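Local atomic coordinates of Tlr1789 protein (Thermosynechococcus elongatus, PDB entry 2X8X), a protein that probably takes part in the assembly of beta-barrel proteins in the outer membrane, this chain being its N-terminal portion of three POTRA domains. Residues A[45-48]-A[52-55]; A[146-151]-A[220-225]; A[177-180]-A[184-187]. All blocks are in the same frame, centred on the assembly; numbering follows the deposited sequence.

Contact 1: residues A[45-48]-A[52-55]; sequences NAIF and FFAD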
ATOM      1  N   ASN A  45      13.647 -13.141  15.802  1.00 22.11           N
ATOM      2  CA  ASN A  45      13.304 -11.758  15.354  1.00 20.33           C
ATOM      3  C   ASN A  45      14.176 -11.304  14.193  1.00 20.28           C
ATOM      4  O   ASN A  45      13.690 -10.765  13.211  1.00 21.51           O
ATOM      5  CB  ASN A  45      13.516 -10.742  16.450  1.00 19.75           C
ATOM      6  CG  ASN A  45      12.612 -10.905  17.610  1.00 20.05           C
ATOM      7  OD1 ASN A  45      12.880 -10.330  18.678  1.00 19.46           O
ATOM      8  ND2 ASN A  45      11.538 -11.636  17.450  1.00 18.78           N
ATOM      9  N   ALA A  46      15.491 -11.470  14.300  1.00 20.92           N
ATOM     10  CA  ALA A  46      16.414 -11.079  13.191  1.00 22.37           C
ATOM     11  C   ALA A  46      16.167 -11.792  11.890  1.00 21.71           C
ATOM     12  O   ALA A  46      16.268 -11.191  10.818  1.00 24.21           O
ATOM     13  CB  ALA A  46      17.907 -11.260  13.624  1.00 22.15           C
ATOM     14  N   ILE A  47      15.878 -13.079  11.963  1.00 21.18           N
ATOM     15  CA  ILE A  47      15.533 -13.816  10.769  1.00 19.90           C
ATOM     16  C   ILE A  47      14.223 -13.339  10.187  1.00 21.35           C
ATOM     17  O   ILE A  47      14.063 -13.179   8.946  1.00 21.44           O
ATOM     18  CB  ILE A  47      15.420 -15.328  11.104  1.00 20.97           C
ATOM     19  CG1 ILE A  47      16.779 -15.884  11.568  1.00 19.79           C
ATOM     20  CG2 ILE A  47      14.949 -16.056   9.885  1.00 20.83           C
ATOM     21  CD1 ILE A  47      16.676 -17.277  12.278  1.00 21.56           C
ATOM     22  N   PHE A  48      13.250 -13.112  11.052  1.00 20.78           N
ATOM     23  CA  PHE A  48      11.987 -12.597  10.534  1.00 21.05           C
ATOM     24  C   PHE A  48      12.168 -11.213   9.884  1.00 20.91           C
ATOM     25  O   PHE A  48      11.545 -10.952   8.833  1.00 21.33           O
ATOM     26  CB  PHE A  48      10.923 -12.592  11.626  1.00 19.83           C
ATOM     27  CG  PHE A  48       9.539 -12.515  11.093  1.00 20.91           C
ATOM     28  CD1 PHE A  48       8.855 -13.675  10.726  1.00 19.03           C
ATOM     29  CD2 PHE A  48       8.909 -11.295  10.983  1.00 18.37           C
ATOM     30  CE1 PHE A  48       7.537 -13.585  10.213  1.00 22.16           C
ATOM     31  CE2 PHE A  48       7.622 -11.162  10.405  1.00 20.07           C
ATOM     32  CZ  PHE A  48       6.918 -12.357  10.065  1.00 20.28           C
ATOM     33  N   PHE A  52      11.899 -12.413   4.286  1.00 19.17           N
ATOM     34  CA  PHE A  52      11.665 -13.609   3.444  1.00 20.01           C
ATOM     35  C   PHE A  52      10.785 -14.699   4.058  1.00 20.47           C
ATOM     36  O   PHE A  52      10.495 -15.710   3.393  1.00 21.26           O
ATOM     37  CB  PHE A  52      13.007 -14.295   3.071  1.00 18.70           C
ATOM     38  CG  PHE A  52      13.904 -13.487   2.187  1.00 21.83           C
ATOM     39  CD1 PHE A  52      13.645 -13.379   0.817  1.00 23.74           C
ATOM     40  CD2 PHE A  52      15.032 -12.838   2.725  1.00 21.96           C
ATOM     41  CE1 PHE A  52      14.466 -12.624  -0.013  1.00 23.30           C
ATOM     42  CE2 PHE A  52      15.893 -12.071   1.908  1.00 25.99           C
ATOM     43  CZ  PHE A  52      15.622 -11.985   0.527  1.00 22.46           C
ATOM     44  N   PHE A  53      10.378 -14.564   5.320  1.00 21.98           N
ATOM     45  CA  PHE A  53       9.813 -15.738   6.021  1.00 22.16           C
ATOM     46  C   PHE A  53       8.446 -15.495   6.581  1.00 21.93           C
ATOM     47  O   PHE A  53       8.223 -14.479   7.240  1.00 22.18           O
ATOM     48  CB  PHE A  53      10.778 -16.228   7.135  1.00 22.51           C
ATOM     49  CG  PHE A  53      12.159 -16.510   6.621  1.00 23.45           C
ATOM     50  CD1 PHE A  53      12.442 -17.703   5.964  1.00 23.44           C
ATOM     51  CD2 PHE A  53      13.170 -15.580   6.766  1.00 22.98           C
ATOM     52  CE1 PHE A  53      13.721 -17.953   5.445  1.00 23.01           C
ATOM     53  CE2 PHE A  53      14.440 -15.830   6.260  1.00 24.99           C
ATOM     54  CZ  PHE A  53      14.737 -17.006   5.627  1.00 21.61           C
ATOM     55  N   ALA A  54       7.523 -16.407   6.285  1.00 19.10           N
ATOM     56  CA  ALA A  54       6.189 -16.323   6.873  1.00 19.42           C
ATOM     57  C   ALA A  54       6.183 -16.712   8.349  1.00 21.28           C
ATOM     58  O   ALA A  54       5.272 -16.306   9.105  1.00 20.89           O
ATOM     59  CB  ALA A  54       5.196 -17.237   6.098  1.00 19.70           C
ATOM     60  N   ASP A  55       7.160 -17.522   8.770  1.00 20.19           N
ATOM     61  CA  ASP A  55       7.108 -18.113  10.068  1.00 23.35           C
ATOM     62  C   ASP A  55       8.530 -18.537  10.416  1.00 23.45           C
ATOM     63  O   ASP A  55       9.297 -18.914   9.542  1.00 22.97           O
ATOM     64  CB  ASP A  55       6.156 -19.332  10.101  1.00 23.97           C
ATOM     65  CG  ASP A  55       5.682 -19.651  11.525  1.00 30.86           C
ATOM     66  OD1 ASP A  55       6.218 -19.079  12.512  1.00 34.13           O
ATOM     67  OD2 ASP A  55       4.775 -20.495  11.667  1.00 37.13           O
TER
HETATM   68  O   HOH W   1       9.971 -12.293   7.150  1.00 21.21           O

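Contact 2: residues A[146-151]-A[220-225]; sequences TLQVAE and NPRRVN. Unlike the reference sequence in segment 220-225: Asn220 (reference Asp), Arg223 (reference Lys).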
ATOM      1  N   THR A 146      -2.064 -10.660  -4.568  1.00 16.32           N
ATOM      2  CA  THR A 146      -3.174  -9.760  -4.920  1.00 16.72           C
ATOM      3  C   THR A 146      -3.143  -8.530  -4.007  1.00 17.20           C
ATOM      4  O   THR A 146      -3.078  -8.660  -2.783  1.00 15.69           O
ATOM      5  CB  THR A 146      -4.577 -10.481  -4.734  1.00 18.72           C
ATOM      6  OG1 THR A 146      -4.603 -11.653  -5.582  1.00 19.59           O
ATOM      7  CG2 THR A 146      -5.707  -9.544  -5.098  1.00 15.32           C
ATOM      8  N   LEU A 147      -3.144  -7.378  -4.661  1.00 16.32           N
ATOM      9  CA  LEU A 147      -3.251  -6.059  -4.069  1.00 16.91           C
ATOM     10  C   LEU A 147      -4.598  -5.365  -4.460  1.00 15.73           C
ATOM     11  O   LEU A 147      -5.202  -5.678  -5.506  1.00 17.10           O
ATOM     12  CB  LEU A 147      -2.106  -5.228  -4.656  1.00 15.05           C
ATOM     13  CG  LEU A 147      -0.705  -5.753  -4.494  1.00 19.06           C
ATOM     14  CD1 LEU A 147       0.205  -4.740  -5.147  1.00 20.18           C
ATOM     15  CD2 LEU A 147      -0.417  -5.832  -3.002  1.00 23.75           C
ATOM     16  N   GLN A 148      -5.029  -4.408  -3.633  1.00 16.64           N
ATOM     17  CA  GLN A 148      -6.177  -3.561  -3.919  1.00 17.06           C
ATOM     18  C   GLN A 148      -5.670  -2.176  -4.015  1.00 17.60           C
ATOM     19  O   GLN A 148      -4.766  -1.813  -3.237  1.00 19.08           O
ATOM     20  CB  GLN A 148      -7.141  -3.599  -2.742  1.00 16.20           C
ATOM     21  CG  GLN A 148      -7.639  -4.997  -2.412  1.00 21.46           C
ATOM     22  CD  GLN A 148      -8.592  -4.985  -1.190  1.00 26.25           C
ATOM     23  OE1 GLN A 148      -8.339  -5.679  -0.220  1.00 32.97           O
ATOM     24  NE2 GLN A 148      -9.588  -4.130  -1.201  1.00 19.55           N
ATOM     25  N   VAL A 149      -6.206  -1.387  -4.949  1.00 18.38           N
ATOM     26  CA  VAL A 149      -6.045   0.065  -4.923  1.00 16.81           C
ATOM     27  C   VAL A 149      -7.430   0.747  -4.819  1.00 19.35           C
ATOM     28  O   VAL A 149      -8.460   0.168  -5.204  1.00 17.86           O
ATOM     29  CB  VAL A 149      -5.339   0.566  -6.135  1.00 18.16           C
ATOM     30  CG1 VAL A 149      -3.891  -0.006  -6.202  1.00 15.01           C
ATOM     31  CG2 VAL A 149      -6.134   0.129  -7.331  1.00 15.06           C
ATOM     32  N   ALA A 150      -7.409   1.938  -4.241  1.00 17.81           N
ATOM     33  CA  ALA A 150      -8.522   2.884  -4.288  1.00 19.69           C
ATOM     34  C   ALA A 150      -7.925   4.099  -4.936  1.00 19.87           C
ATOM     35  O   ALA A 150      -7.128   4.793  -4.315  1.00 20.76           O
ATOM     36  CB  ALA A 150      -8.967   3.214  -2.921  1.00 19.40           C
ATOM     37  N   GLU A 151      -8.326   4.350  -6.171  1.00 18.83           N
ATOM     38  CA  GLU A 151      -7.684   5.340  -6.994  1.00 19.03           C
ATOM     39  C   GLU A 151      -8.273   6.731  -6.765  1.00 19.60           C
ATOM     40  O   GLU A 151      -7.624   7.706  -7.092  1.00 18.96           O
ATOM     41  CB  GLU A 151      -7.898   4.958  -8.441  1.00 17.89           C
ATOM     42  CG  GLU A 151      -7.248   3.596  -8.748  1.00 21.51           C
ATOM     43  CD  GLU A 151      -6.998   3.428 -10.214  1.00 25.29           C
ATOM     44  OE1 GLU A 151      -7.716   4.060 -11.018  1.00 27.66           O
ATOM     45  OE2 GLU A 151      -6.077   2.697 -10.562  1.00 24.18           O
ATOM     46  N   ASN A 220     -19.930   3.809  -1.938  1.00 27.62           N
ATOM     47  CA  ASN A 220     -18.659   3.079  -1.839  1.00 27.47           C
ATOM     48  C   ASN A 220     -17.627   4.036  -1.138  1.00 27.04           C
ATOM     49  O   ASN A 220     -17.201   5.040  -1.734  1.00 26.43           O
ATOM     50  CB  ASN A 220     -18.204   2.712  -3.236  1.00 26.49           C
ATOM     51  CG  ASN A 220     -16.873   1.979  -3.239  1.00 27.10           C
ATOM     52  OD1 ASN A 220     -16.492   1.392  -4.263  1.00 25.99           O
ATOM     53  ND2 ASN A 220     -16.181   1.961  -2.082  1.00 23.76           N
ATOM     54  N   PRO A 221     -17.242   3.751   0.139  1.00 26.80           N
ATOM     55  CA  PRO A 221     -16.435   4.666   0.952  1.00 25.68           C
ATOM     56  C   PRO A 221     -14.977   4.830   0.438  1.00 27.10           C
ATOM     57  O   PRO A 221     -14.213   5.616   0.973  1.00 26.36           O
ATOM     58  CB  PRO A 221     -16.442   4.003   2.338  1.00 26.29           C
ATOM     59  CG  PRO A 221     -16.624   2.546   2.049  1.00 24.96           C
ATOM     60  CD  PRO A 221     -17.571   2.512   0.876  1.00 27.12           C
ATOM     61  N   ARG A 222     -14.637   4.089  -0.606  1.00 27.01           N
ATOM     62  CA  ARG A 222     -13.343   4.148  -1.270  1.00 26.73           C
ATOM     63  C   ARG A 222     -13.403   5.158  -2.413  1.00 26.15           C
ATOM     64  O   ARG A 222     -12.372   5.571  -2.974  1.00 26.05           O
ATOM     65  CB  ARG A 222     -13.017   2.715  -1.734  1.00 25.55           C
ATOM     66  CG  ARG A 222     -12.308   2.069  -0.593  1.00 28.14           C
ATOM     67  CD  ARG A 222     -12.655   0.762  -0.105  1.00 30.63           C
ATOM     68  NE  ARG A 222     -11.804  -0.216  -0.681  1.00 24.24           N
ATOM     69  CZ  ARG A 222     -11.454  -1.420  -0.219  1.00 22.03           C
ATOM     70  NH1 ARG A 222     -10.729  -2.073  -1.050  1.00 17.70           N
ATOM     71  NH2 ARG A 222     -11.787  -2.027   0.956  1.00 23.01           N
ATOM     72  N   ARG A 223     -14.627   5.596  -2.723  1.00 26.57           N
ATOM     73  CA  ARG A 223     -14.871   6.600  -3.763  1.00 24.56           C
ATOM     74  C   ARG A 223     -15.244   7.966  -3.185  1.00 25.30           C
ATOM     75  O   ARG A 223     -15.437   8.082  -1.950  1.00 24.43           O
ATOM     76  CB  ARG A 223     -15.947   6.087  -4.677  1.00 26.69           C
ATOM     77  CG  ARG A 223     -15.480   4.793  -5.318  1.00 28.24           C
ATOM     78  CD  ARG A 223     -16.409   4.373  -6.399  1.00 34.31           C
ATOM     79  NE  ARG A 223     -15.673   3.533  -7.327  1.00 38.62           N
ATOM     80  CZ  ARG A 223     -16.181   2.923  -8.397  1.00 41.13           C
ATOM     81  NH1 ARG A 223     -17.474   3.030  -8.700  1.00 42.08           N
ATOM     82  NH2 ARG A 223     -15.376   2.198  -9.170  1.00 41.04           N
ATOM     83  N   VAL A 224     -15.352   9.000  -4.044  1.00 23.27           N
ATOM     84  CA  VAL A 224     -15.687  10.340  -3.484  1.00 24.59           C
ATOM     85  C   VAL A 224     -16.854  11.034  -4.119  1.00 24.40           C
ATOM     86  O   VAL A 224     -17.143  10.859  -5.322  1.00 23.84           O
ATOM     87  CB  VAL A 224     -14.481  11.366  -3.510  1.00 23.70           C
ATOM     88  CG1 VAL A 224     -13.531  11.048  -2.391  1.00 26.74           C
ATOM     89  CG2 VAL A 224     -13.835  11.296  -4.813  1.00 22.69           C
ATOM     90  N   ASN A 225     -17.501  11.824  -3.274  1.00 24.45           N
ATOM     91  CA  ASN A 225     -18.482  12.816  -3.659  1.00 25.91           C
ATOM     92  C   ASN A 225     -17.740  14.183  -3.724  1.00 25.73           C
ATOM     93  O   ASN A 225     -17.245  14.709  -2.700  1.00 25.53           O
ATOM     94  CB  ASN A 225     -19.700  12.760  -2.678  1.00 27.21           C
ATOM     95  CG  ASN A 225     -20.843  13.820  -3.009  1.00 34.46           C
ATOM     96  OD1 ASN A 225     -20.856  14.454  -4.098  1.00 42.34           O
ATOM     97  ND2 ASN A 225     -21.799  14.012  -2.040  1.00 36.30           N
TER
HETATM   98  O   HOH W   2     -10.564  -0.632  -3.807  1.00 21.67           O

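Contact 3: residues A[177-180]-A[184-187]; sequences VISR and TQPG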
ATOM      1  N   VAL A 177     -24.185  25.154 -17.171  1.00 27.21           N
ATOM      2  CA  VAL A 177     -23.195  26.242 -17.305  1.00 25.33           C
ATOM      3  C   VAL A 177     -21.918  25.863 -16.602  1.00 24.47           C
ATOM      4  O   VAL A 177     -20.818  26.107 -17.126  1.00 23.06           O
ATOM      5  CB  VAL A 177     -23.736  27.598 -16.799  1.00 25.29           C
ATOM      6  CG1 VAL A 177     -22.654  28.702 -16.822  1.00 26.96           C
ATOM      7  CG2 VAL A 177     -24.864  28.064 -17.673  1.00 24.21           C
ATOM      8  N   ILE A 178     -22.078  25.245 -15.430  1.00 22.83           N
ATOM      9  CA  ILE A 178     -20.949  24.798 -14.636  1.00 23.52           C
ATOM     10  C   ILE A 178     -20.407  23.471 -15.180  1.00 23.31           C
ATOM     11  O   ILE A 178     -19.197  23.325 -15.397  1.00 23.66           O
ATOM     12  CB  ILE A 178     -21.321  24.630 -13.153  1.00 22.37           C
ATOM     13  CG1 ILE A 178     -21.617  26.011 -12.534  1.00 23.05           C
ATOM     14  CG2 ILE A 178     -20.185  23.990 -12.405  1.00 23.29           C
ATOM     15  CD1 ILE A 178     -22.472  25.890 -11.284  1.00 27.63           C
ATOM     16  N   SER A 179     -21.312  22.523 -15.387  1.00 21.63           N
ATOM     17  CA  SER A 179     -20.899  21.176 -15.765  1.00 24.76           C
ATOM     18  C   SER A 179     -20.059  21.196 -17.088  1.00 24.20           C
ATOM     19  O   SER A 179     -19.089  20.454 -17.263  1.00 25.80           O
ATOM     20  CB  SER A 179     -22.177  20.337 -15.882  1.00 23.66           C
ATOM     21  OG  SER A 179     -21.825  19.045 -16.331  1.00 33.61           O
ATOM     22  N   ARG A 180     -20.431  22.056 -18.025  1.00 24.84           N
ATOM     23  CA  ARG A 180     -19.762  22.057 -19.326  1.00 25.56           C
ATOM     24  C   ARG A 180     -18.362  22.632 -19.293  1.00 25.61           C
ATOM     25  O   ARG A 180     -17.618  22.505 -20.265  1.00 24.43           O
ATOM     26  CB  ARG A 180     -20.602  22.750 -20.370  1.00 26.33           C
ATOM     27  CG  ARG A 180     -20.453  24.258 -20.424  1.00 28.31           C
ATOM     28  CD  ARG A 180     -21.569  24.778 -21.387  1.00 32.58           C
ATOM     29  NE  ARG A 180     -21.957  26.156 -21.056  1.00 35.50           N
ATOM     30  CZ  ARG A 180     -22.705  26.951 -21.819  1.00 39.47           C
ATOM     31  NH1 ARG A 180     -23.177  26.536 -22.993  1.00 39.67           N
ATOM     32  NH2 ARG A 180     -22.983  28.184 -21.397  1.00 40.55           N
ATOM     33  N   THR A 184     -13.680  17.087 -14.625  1.00 28.01           N
ATOM     34  CA  THR A 184     -14.012  16.243 -13.466  1.00 27.55           C
ATOM     35  C   THR A 184     -15.520  15.947 -13.481  1.00 28.63           C
ATOM     36  O   THR A 184     -16.316  16.868 -13.301  1.00 28.58           O
ATOM     37  CB  THR A 184     -13.638  16.969 -12.165  1.00 28.74           C
ATOM     38  OG1 THR A 184     -12.260  17.353 -12.232  1.00 25.62           O
ATOM     39  CG2 THR A 184     -13.822  16.059 -10.927  1.00 26.90           C
ATOM     40  N   GLN A 185     -15.911  14.686 -13.757  1.00 29.62           N
ATOM     41  CA  GLN A 185     -17.336  14.273 -13.940  1.00 30.32           C
ATOM     42  C   GLN A 185     -17.506  12.921 -13.220  1.00 29.87           C
ATOM     43  O   GLN A 185     -16.528  12.275 -12.950  1.00 29.93           O
ATOM     44  CB  GLN A 185     -17.719  14.142 -15.438  1.00 29.91           C
ATOM     45  CG  GLN A 185     -17.594  15.465 -16.205  1.00 33.33           C
ATOM     46  CD  GLN A 185     -18.728  16.465 -15.923  1.00 38.41           C
ATOM     47  OE1 GLN A 185     -19.742  16.101 -15.349  1.00 41.40           O
ATOM     48  NE2 GLN A 185     -18.561  17.723 -16.366  1.00 38.16           N
ATOM     49  N   PRO A 186     -18.735  12.524 -12.860  1.00 29.70           N
ATOM     50  CA  PRO A 186     -18.852  11.161 -12.303  1.00 28.88           C
ATOM     51  C   PRO A 186     -18.183  10.075 -13.162  1.00 28.32           C
ATOM     52  O   PRO A 186     -18.204  10.169 -14.404  1.00 27.50           O
ATOM     53  CB  PRO A 186     -20.354  10.936 -12.173  1.00 28.30           C
ATOM     54  CG  PRO A 186     -20.890  12.301 -11.931  1.00 30.17           C
ATOM     55  CD  PRO A 186     -19.983  13.302 -12.716  1.00 29.10           C
ATOM     56  N   GLY A 187     -17.524   9.114 -12.483  1.00 27.72           N
ATOM     57  CA  GLY A 187     -16.733   8.076 -13.132  1.00 27.44           C
ATOM     58  C   GLY A 187     -15.268   8.352 -13.438  1.00 27.32           C
ATOM     59  O   GLY A 187     -14.557   7.421 -13.791  1.00 27.84           O
TER

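Contact 1: residues A[45-48]-A[52-55]
The apolar part of this contact joins Ile47, on the last turn of helix 37-48, to Phe53, at the start of strand 53-63. Methyl CG2 of Ile47 reaches CD2 of the Phe53 ring at 3.6 Å, and CE2 lies almost as near. The two side chains run obliquely past each other. Phe53 sends its CG anti to its own carbonyl carbon (chi1 -55°), which turns the ring toward the helix end. Both residues are buried. They share Val73 of strand 66-75 as a neighbour, while helix 17-26 reaches Ile47 through Val26 and Phe53 through Val23.

Backbone oxygens also approach the two rings. Ile47 O lies near the plane of the Phe53 ring, at its edge, 3.4 Å from CD2. The ring of Phe48 meets the other segment through CE1, which is 3.2 Å from Phe53 O. Ala54 O sits at the edge of the same ring, in its plane, 3.7 Å from CE1. The Phe48 CG is anti to the backbone N (chi1 -161°), and this swings the ring from the helix across to the strand backbone.

Polar bridging is done by water 1. It donates to Phe48 O at 2.7 Å and accepts from Phe53 N at 2.9 Å. The same water stands over the centre of one face of the Phe48 ring, 3.8 Å above its plane. It thus links the last carbonyl of the helix segment to the first residue of the strand.

Beyond this point Ala54 and Asp55 both pair with Arg74, which makes a classic beta bulge. The contact brackets the short connection from helix 37-48 into the hairpin of strands 53-63 and 66-75, in a POTRA domain of order beta-alpha-alpha-beta-beta.

Contact 2: residues A[146-151]-A[220-225]
Ala150 and Arg222 make a loose van der Waals touch between the two segments. CB of Ala150 lies 4.2 Å from CG of Arg222 and 4.1 Å from Arg222 O. Both CB atoms point to the opposite segment. The contact lies at the surface. The side chain of Arg222 also touches Val134 of strand 132-139, the antiparallel neighbour of strand 144-150.

The polar link runs through water 2. This water donates to Val149 O at 2.6 Å and accepts from Arg222 NH1 at 3.1 Å. It lies in the plane of the guanidinium group, at its edge. The arginine chain bends at chi2 (132°) and chi3 (96°), and these bends bring the guanidinium over to the strand. The amide of Gln148 is a neighbour of the guanidinium, but the details of this approach are doubtful.

Further hydrogen bonds lie within each side. Arg222 sits in a type I beta turn, Asn220 to Arg223, closed by Arg223 N to Asn220 O at 2.8 Å. Asn220 N is also bound by Glu155 OE1. Just past strand 144-150, the Glu151 carboxylate accepts from the backbone N of Gln88, Val89 and Leu90.

Strand 144-150 is the middle strand of the second POTRA sheet, and the turn leads into the middle strand of the third. This is a small, partly water-mediated interface between consecutive POTRA domains in a chain.

Contact 3: residues A[177-180]-A[184-187]
The flat amide of Gln185 meets Ser179 through its polar atoms, and neither face is stacked on the other segment. NE2 is 2.9 Å from Ser179 O. The hydroxyl of Ser179 lies beside both amide atoms, with OG 3.5 Å from NE2 and 3.7 Å from OE1. NE2 is hydrogen-bonded to Met182 O, in the short link between the two segments.

The glutamine reaches back because its chain bends at chi2 (-76°). The amide is thereby carried toward the end of helix 175-179. On the serine, OG stands anti to the backbone N (chi1 176°), which turns it to the amide. Ser179 also touches Tyr159 of strand 154-161.

The loop is held further on. Thr184 OG1 bonds to Asp198 OD2 of helix 192-205, and Gly187 pairs through its backbone with Val154. Gln185 thus bonds within the link and lies against the end of helix 175-179. This is the connection between the two helices of the third POTRA domain, in the beta-alpha-alpha-beta-beta order of that fold.

Contact 1 closes before the other two open, and contact 3 is nested within the loop of contact 2. Contact 1 lies in the first POTRA domain and contact 3 in the third, on opposite sides of the chain's centre. Their centres are about 51 Å apart. Contact 2 joins the second domain to the third. Contact 1 is partly buried and mainly aromatic and aliphatic, with one bridging water. Contacts 2 and 3 lie at the surface and are smaller and more polar. Contacts 1 and 3 each bracket a three-residue link that follows a helix, whereas contact 2 sets a strand of the second domain beside a turn that leads into a strand of the third.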